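Local coordinates for farnesyl diphosphate phosphatase YisP (Bacillus subtilis subsp. subtilis, PDB 3WE9), which hydrolyses farnesyl diphosphate to farnesol and diphosphate, a reaction that supports biofilm formation, at residues 8-21 against 82-94. Sequence-based numbering, arbitrary orientation.
Sequences MKEIKEAYQQCGQI and HLWKAFDHAYRTF
Ala86 packs as a knob into a hole lined by Ile11, Ala14, Tyr15 and Cys18, where residues 8-21 of helix 6-25 cross helix 84-94 nearly at right angles (98°), far from the centre of this all-helical phytoene/squalene synthase-family chain. The axes come within 7.8 Å, a closeness that small residues permit: Ala14 CB meets Ala86 CB at 3.6 Å. The methyl of Ala86 also lies over one face of the Tyr15 ring, a CH-pi contact with CB 3.8 Å from the centroid. The long Tyr15 side chain spans a turn of helix 84-94, bringing OH to 3.4 Å from Ala90 CB. Replacing Tyr15 with an alanine would probably open a gap beside Ala86 and Ala90 and leave the Ala86 methyl without its aromatic cover. Next to Tyr15 in the wall of the hole, the branched chain of Ile11 serves two neighbours: CG2, set anti to the backbone N, touches His89 CB, while CG1 faces Lys85. Toward residues 82-83 the apolar seam continues through Leu83, whose CD2 meets Ile21 CD1 tip to tip at 3.7 Å and whose CG lies against Cys18 SG. Where the interface meets solvent, the extended chain of Lys85 brings NZ to 3.7 Å from Glu10 OE1, a long salt bridge. Helix 38-54 adjoins both segments: Tyr15 touches it at Gln42, Cys18 at Ser49, and Phe87 meets its Phe50 and packs edge-to-face with Phe101 of helix 98-107.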
loop_
_atom_site.group_PDB
_atom_site.type_symbol
_atom_site.label_atom_id
_atom_site.label_comp_id
_atom_site.label_asym_id
_atom_site.label_seq_id
_atom_site.Cartn_x
_atom_site.Cartn_y
_atom_site.Cartn_z
ATOM N N MET A 8 22.179 -5.364 19.755
ATOM C CA MET A 8 21.914 -4.178 18.948
ATOM C C MET A 8 22.541 -4.354 17.572
ATOM O O MET A 8 21.983 -3.923 16.567
ATOM C CB MET A 8 22.479 -2.922 19.619
ATOM C CG MET A 8 22.163 -1.617 18.888
ATOM S SD MET A 8 20.385 -1.349 18.572
ATOM C CE MET A 8 19.685 -1.748 20.168
ATOM N N LYS A 9 23.706 -4.987 17.530
ATOM C CA LYS A 9 24.375 -5.219 16.259
ATOM C C LYS A 9 23.463 -6.069 15.382
ATOM O O LYS A 9 23.313 -5.816 14.189
ATOM C CB LYS A 9 25.705 -5.942 16.479
ATOM C CG LYS A 9 26.750 -5.112 17.201
ATOM C CD LYS A 9 28.055 -5.878 17.329
ATOM C CE LYS A 9 29.122 -5.063 18.039
ATOM N NZ LYS A 9 30.402 -5.830 18.144
ATOM N N GLU A 10 22.846 -7.074 15.991
ATOM C CA GLU A 10 21.948 -7.963 15.273
ATOM C C GLU A 10 20.693 -7.224 14.826
ATOM O O GLU A 10 20.145 -7.502 13.759
ATOM C CB GLU A 10 21.576 -9.143 16.161
ATOM C CG GLU A 10 22.785 -9.801 16.791
ATOM C CD GLU A 10 22.457 -11.119 17.439
ATOM O OE1 GLU A 10 21.433 -11.199 18.150
ATOM O OE2 GLU A 10 23.232 -12.075 17.237
ATOM N N ILE A 11 20.240 -6.282 15.647
ATOM C CA ILE A 11 19.061 -5.490 15.316
ATOM C C ILE A 11 19.337 -4.618 14.092
ATOM O O ILE A 11 18.497 -4.512 13.200
ATOM C CB ILE A 11 18.642 -4.607 16.514
ATOM C CG1 ILE A 11 18.030 -5.499 17.596
ATOM C CG2 ILE A 11 17.657 -3.521 16.066
ATOM C CD1 ILE A 11 17.762 -4.804 18.911
ATOM N N LYS A 12 20.514 -4.001 14.048
ATOM C CA LYS A 12 20.887 -3.145 12.921
ATOM C C LYS A 12 20.992 -3.966 11.640
ATOM O O LYS A 12 20.644 -3.497 10.556
ATOM C CB LYS A 12 22.222 -2.448 13.199
ATOM C CG LYS A 12 22.158 -1.351 14.259
ATOM C CD LYS A 12 21.447 -0.096 13.742
ATOM C CE LYS A 12 21.465 1.026 14.783
ATOM N NZ LYS A 12 22.850 1.352 15.237
ATOM N N GLU A 13 21.491 -5.189 11.769
ATOM C CA GLU A 13 21.613 -6.072 10.617
ATOM C C GLU A 13 20.222 -6.400 10.100
ATOM O O GLU A 13 19.961 -6.312 8.900
ATOM C CB GLU A 13 22.329 -7.367 11.002
ATOM C CG GLU A 13 23.839 -7.265 10.998
ATOM C CD GLU A 13 24.508 -8.579 11.352
ATOM O OE1 GLU A 13 24.139 -9.616 10.755
ATOM O OE2 GLU A 13 25.403 -8.572 12.226
ATOM N N ALA A 14 19.335 -6.777 11.019
ATOM C CA ALA A 14 17.961 -7.120 10.679
ATOM C C ALA A 14 17.237 -5.956 10.012
ATOM O O ALA A 14 16.447 -6.163 9.093
ATOM C CB ALA A 14 17.207 -7.559 11.928
ATOM N N TYR A 15 17.493 -4.734 10.476
ATOM C CA TYR A 15 16.855 -3.558 9.885
ATOM C C TYR A 15 17.295 -3.375 8.430
ATOM O O TYR A 15 16.468 -3.167 7.541
ATOM C CB TYR A 15 17.205 -2.292 10.674
ATOM C CG TYR A 15 16.222 -1.909 11.768
ATOM C CD1 TYR A 15 14.856 -1.775 11.498
ATOM C CD2 TYR A 15 16.668 -1.600 13.057
ATOM C CE1 TYR A 15 13.958 -1.331 12.485
ATOM C CE2 TYR A 15 15.785 -1.158 14.046
ATOM C CZ TYR A 15 14.432 -1.022 13.752
ATOM O OH TYR A 15 13.557 -0.563 14.718
ATOM N N GLN A 16 18.603 -3.441 8.195
ATOM C CA GLN A 16 19.134 -3.289 6.847
ATOM C C GLN A 16 18.508 -4.299 5.903
ATOM O O GLN A 16 18.203 -3.986 4.754
ATOM C CB GLN A 16 20.654 -3.453 6.842
ATOM C CG GLN A 16 21.374 -2.241 7.375
ATOM C CD GLN A 16 20.825 -0.954 6.786
ATOM O OE1 GLN A 16 20.762 -0.795 5.566
ATOM N NE2 GLN A 16 20.419 -0.033 7.652
ATOM N N GLN A 17 18.310 -5.512 6.396
ATOM C CA GLN A 17 17.707 -6.545 5.578
ATOM C C GLN A 17 16.239 -6.206 5.344
ATOM O O GLN A 17 15.683 -6.516 4.291
ATOM C CB GLN A 17 17.875 -7.902 6.260
ATOM C CG GLN A 17 19.343 -8.236 6.476
ATOM C CD GLN A 17 19.570 -9.612 7.061
ATOM O OE1 GLN A 17 20.712 -10.013 7.300
ATOM N NE2 GLN A 17 18.488 -10.346 7.294
ATOM N N CYS A 18 15.609 -5.559 6.322
ATOM C CA CYS A 18 14.215 -5.160 6.159
ATOM C C CYS A 18 14.162 -4.138 5.026
ATOM O O CYS A 18 13.223 -4.129 4.233
ATOM C CB CYS A 18 13.665 -4.538 7.449
ATOM S SG CYS A 18 13.247 -5.725 8.756
ATOM N N GLY A 19 15.190 -3.293 4.952
ATOM C CA GLY A 19 15.260 -2.275 3.915
ATOM C C GLY A 19 15.508 -2.845 2.527
ATOM O O GLY A 19 15.000 -2.321 1.532
ATOM N N GLN A 20 16.297 -3.915 2.462
ATOM C CA GLN A 20 16.609 -4.579 1.197
ATOM C C GLN A 20 15.310 -5.147 0.630
ATOM O O GLN A 20 15.022 -5.021 -0.559
ATOM C CB GLN A 20 17.596 -5.725 1.434
ATOM C CG GLN A 20 18.810 -5.362 2.277
ATOM C CD GLN A 20 19.956 -4.789 1.464
ATOM O OE1 GLN A 20 19.795 -3.800 0.748
ATOM N NE2 GLN A 20 21.127 -5.411 1.577
ATOM N N ILE A 21 14.536 -5.777 1.507
ATOM C CA ILE A 21 13.252 -6.376 1.156
ATOM C C ILE A 21 12.278 -5.352 0.586
ATOM O O ILE A 21 11.813 -5.484 -0.548
ATOM C CB ILE A 21 12.592 -7.032 2.397
ATOM C CG1 ILE A 21 13.363 -8.294 2.794
ATOM C CG2 ILE A 21 11.131 -7.347 2.117
ATOM C CD1 ILE A 21 12.794 -9.008 4.007
ATOM N N HIS A 82 14.705 -13.804 14.109
ATOM C CA HIS A 82 15.249 -13.512 12.788
ATOM C C HIS A 82 15.088 -12.022 12.485
ATOM O O HIS A 82 15.858 -11.188 12.967
ATOM C CB HIS A 82 14.516 -14.333 11.724
ATOM C CG HIS A 82 15.048 -14.137 10.337
ATOM N ND1 HIS A 82 14.296 -14.387 9.208
ATOM C CD2 HIS A 82 16.259 -13.718 9.897
ATOM C CE1 HIS A 82 15.021 -14.130 8.133
ATOM N NE2 HIS A 82 16.216 -13.722 8.523
ATOM N N LEU A 83 14.084 -11.701 11.675
ATOM C CA LEU A 83 13.789 -10.323 11.308
ATOM C C LEU A 83 12.994 -9.696 12.447
ATOM O O LEU A 83 12.821 -8.477 12.507
ATOM C CB LEU A 83 12.966 -10.296 10.017
ATOM C CG LEU A 83 13.612 -9.743 8.743
ATOM C CD1 LEU A 83 15.060 -10.187 8.636
ATOM C CD2 LEU A 83 12.798 -10.214 7.547
ATOM N N TRP A 84 12.528 -10.550 13.354
ATOM C CA TRP A 84 11.740 -10.120 14.501
ATOM C C TRP A 84 12.507 -9.208 15.442
ATOM O O TRP A 84 11.910 -8.393 16.148
ATOM C CB TRP A 84 11.239 -11.332 15.284
ATOM C CG TRP A 84 10.247 -12.165 14.539
ATOM C CD1 TRP A 84 9.101 -11.731 13.933
ATOM C CD2 TRP A 84 10.280 -13.587 14.363
ATOM N NE1 TRP A 84 8.418 -12.794 13.393
ATOM C CE2 TRP A 84 9.119 -13.946 13.643
ATOM C CE3 TRP A 84 11.178 -14.594 14.746
ATOM C CZ2 TRP A 84 8.828 -15.272 13.298
ATOM C CZ3 TRP A 84 10.889 -15.916 14.402
ATOM C CH2 TRP A 84 9.722 -16.239 13.685
ATOM N N LYS A 85 13.828 -9.350 15.461
ATOM C CA LYS A 85 14.663 -8.527 16.328
ATOM C C LYS A 85 14.438 -7.051 16.011
ATOM O O LYS A 85 14.239 -6.237 16.912
ATOM C CB LYS A 85 16.140 -8.881 16.130
ATOM C CG LYS A 85 16.435 -10.368 16.219
ATOM C CD LYS A 85 17.883 -10.674 15.871
ATOM C CE LYS A 85 18.075 -12.162 15.605
ATOM N NZ LYS A 85 19.479 -12.503 15.244
ATOM N N ALA A 86 14.471 -6.716 14.725
ATOM C CA ALA A 86 14.269 -5.342 14.285
ATOM C C ALA A 86 12.823 -4.922 14.509
ATOM O O ALA A 86 12.545 -3.768 14.837
ATOM C CB ALA A 86 14.629 -5.207 12.813
ATOM N N PHE A 87 11.901 -5.864 14.336
ATOM C CA PHE A 87 10.488 -5.568 14.526
ATOM C C PHE A 87 10.165 -5.269 15.987
ATOM O O PHE A 87 9.390 -4.355 16.278
ATOM C CB PHE A 87 9.626 -6.729 14.023
ATOM C CG PHE A 87 8.159 -6.444 14.068
ATOM C CD1 PHE A 87 7.413 -6.741 15.205
ATOM C CD2 PHE A 87 7.524 -5.839 12.985
ATOM C CE1 PHE A 87 6.059 -6.441 15.265
ATOM C CE2 PHE A 87 6.170 -5.534 13.035
ATOM C CZ PHE A 87 5.434 -5.837 14.181
ATOM N N ASP A 88 10.747 -6.038 16.904
ATOM C CA ASP A 88 10.508 -5.800 18.323
ATOM C C ASP A 88 11.103 -4.454 18.709
ATOM O O ASP A 88 10.539 -3.727 19.522
ATOM C CB ASP A 88 11.142 -6.887 19.189
ATOM C CG ASP A 88 11.047 -6.568 20.676
ATOM O OD1 ASP A 88 9.913 -6.459 21.199
ATOM O OD2 ASP A 88 12.105 -6.416 21.325
ATOM N N HIS A 89 12.253 -4.128 18.128
ATOM C CA HIS A 89 12.899 -2.857 18.422
ATOM C C HIS A 89 11.980 -1.712 18.003
ATOM O O HIS A 89 11.754 -0.771 18.768
ATOM C CB HIS A 89 14.228 -2.731 17.676
ATOM C CG HIS A 89 14.892 -1.403 17.869
ATOM N ND1 HIS A 89 15.672 -1.111 18.970
ATOM C CD2 HIS A 89 14.852 -0.272 17.127
ATOM C CE1 HIS A 89 16.082 0.142 18.895
ATOM N NE2 HIS A 89 15.600 0.674 17.786
ATOM N N ALA A 90 11.466 -1.792 16.777
ATOM C CA ALA A 90 10.573 -0.761 16.250
ATOM C C ALA A 90 9.328 -0.652 17.123
ATOM O O ALA A 90 8.855 0.442 17.436
ATOM C CB ALA A 90 10.175 -1.101 14.822
ATOM N N TYR A 91 8.809 -1.806 17.519
ATOM C CA TYR A 91 7.620 -1.882 18.349
ATOM C C TYR A 91 7.802 -1.143 19.675
ATOM O O TYR A 91 6.935 -0.375 20.102
ATOM C CB TYR A 91 7.293 -3.348 18.625
ATOM C CG TYR A 91 5.919 -3.570 19.201
ATOM C CD1 TYR A 91 4.809 -3.700 18.369
ATOM C CD2 TYR A 91 5.724 -3.639 20.579
ATOM C CE1 TYR A 91 3.536 -3.900 18.891
ATOM C CE2 TYR A 91 4.456 -3.835 21.116
ATOM C CZ TYR A 91 3.367 -3.967 20.265
ATOM O OH TYR A 91 2.111 -4.174 20.789
ATOM N N ARG A 92 8.937 -1.387 20.322
ATOM C CA ARG A 92 9.242 -0.768 21.606
ATOM C C ARG A 92 9.652 0.696 21.482
ATOM O O ARG A 92 9.399 1.504 22.375
ATOM C CB ARG A 92 10.357 -1.554 22.301
ATOM C CG ARG A 92 9.942 -2.935 22.789
ATOM C CD ARG A 92 11.162 -3.739 23.204
ATOM N NE ARG A 92 12.171 -2.858 23.770
ATOM C CZ ARG A 92 13.372 -2.654 23.237
ATOM N NH1 ARG A 92 13.732 -3.278 22.123
ATOM N NH2 ARG A 92 14.201 -1.798 23.810
ATOM N N THR A 93 10.281 1.036 20.367
ATOM C CA THR A 93 10.734 2.398 20.144
ATOM C C THR A 93 9.605 3.377 19.849
ATOM O O THR A 93 9.618 4.514 20.337
ATOM C CB THR A 93 11.745 2.444 18.977
ATOM O OG1 THR A 93 12.832 1.551 19.257
ATOM C CG2 THR A 93 12.277 3.860 18.783
ATOM N N PHE A 94 8.626 2.936 19.062
ATOM C CA PHE A 94 7.509 3.796 18.679
ATOM C C PHE A 94 6.165 3.471 19.320
ATOM O O PHE A 94 5.140 4.053 18.951
ATOM C CB PHE A 94 7.383 3.797 17.155
ATOM C CG PHE A 94 8.526 4.487 16.472
ATOM C CD1 PHE A 94 8.553 5.877 16.374
ATOM C CD2 PHE A 94 9.607 3.753 15.985
ATOM C CE1 PHE A 94 9.647 6.533 15.806
ATOM C CE2 PHE A 94 10.710 4.397 15.414
ATOM C CZ PHE A 94 10.728 5.791 15.324
#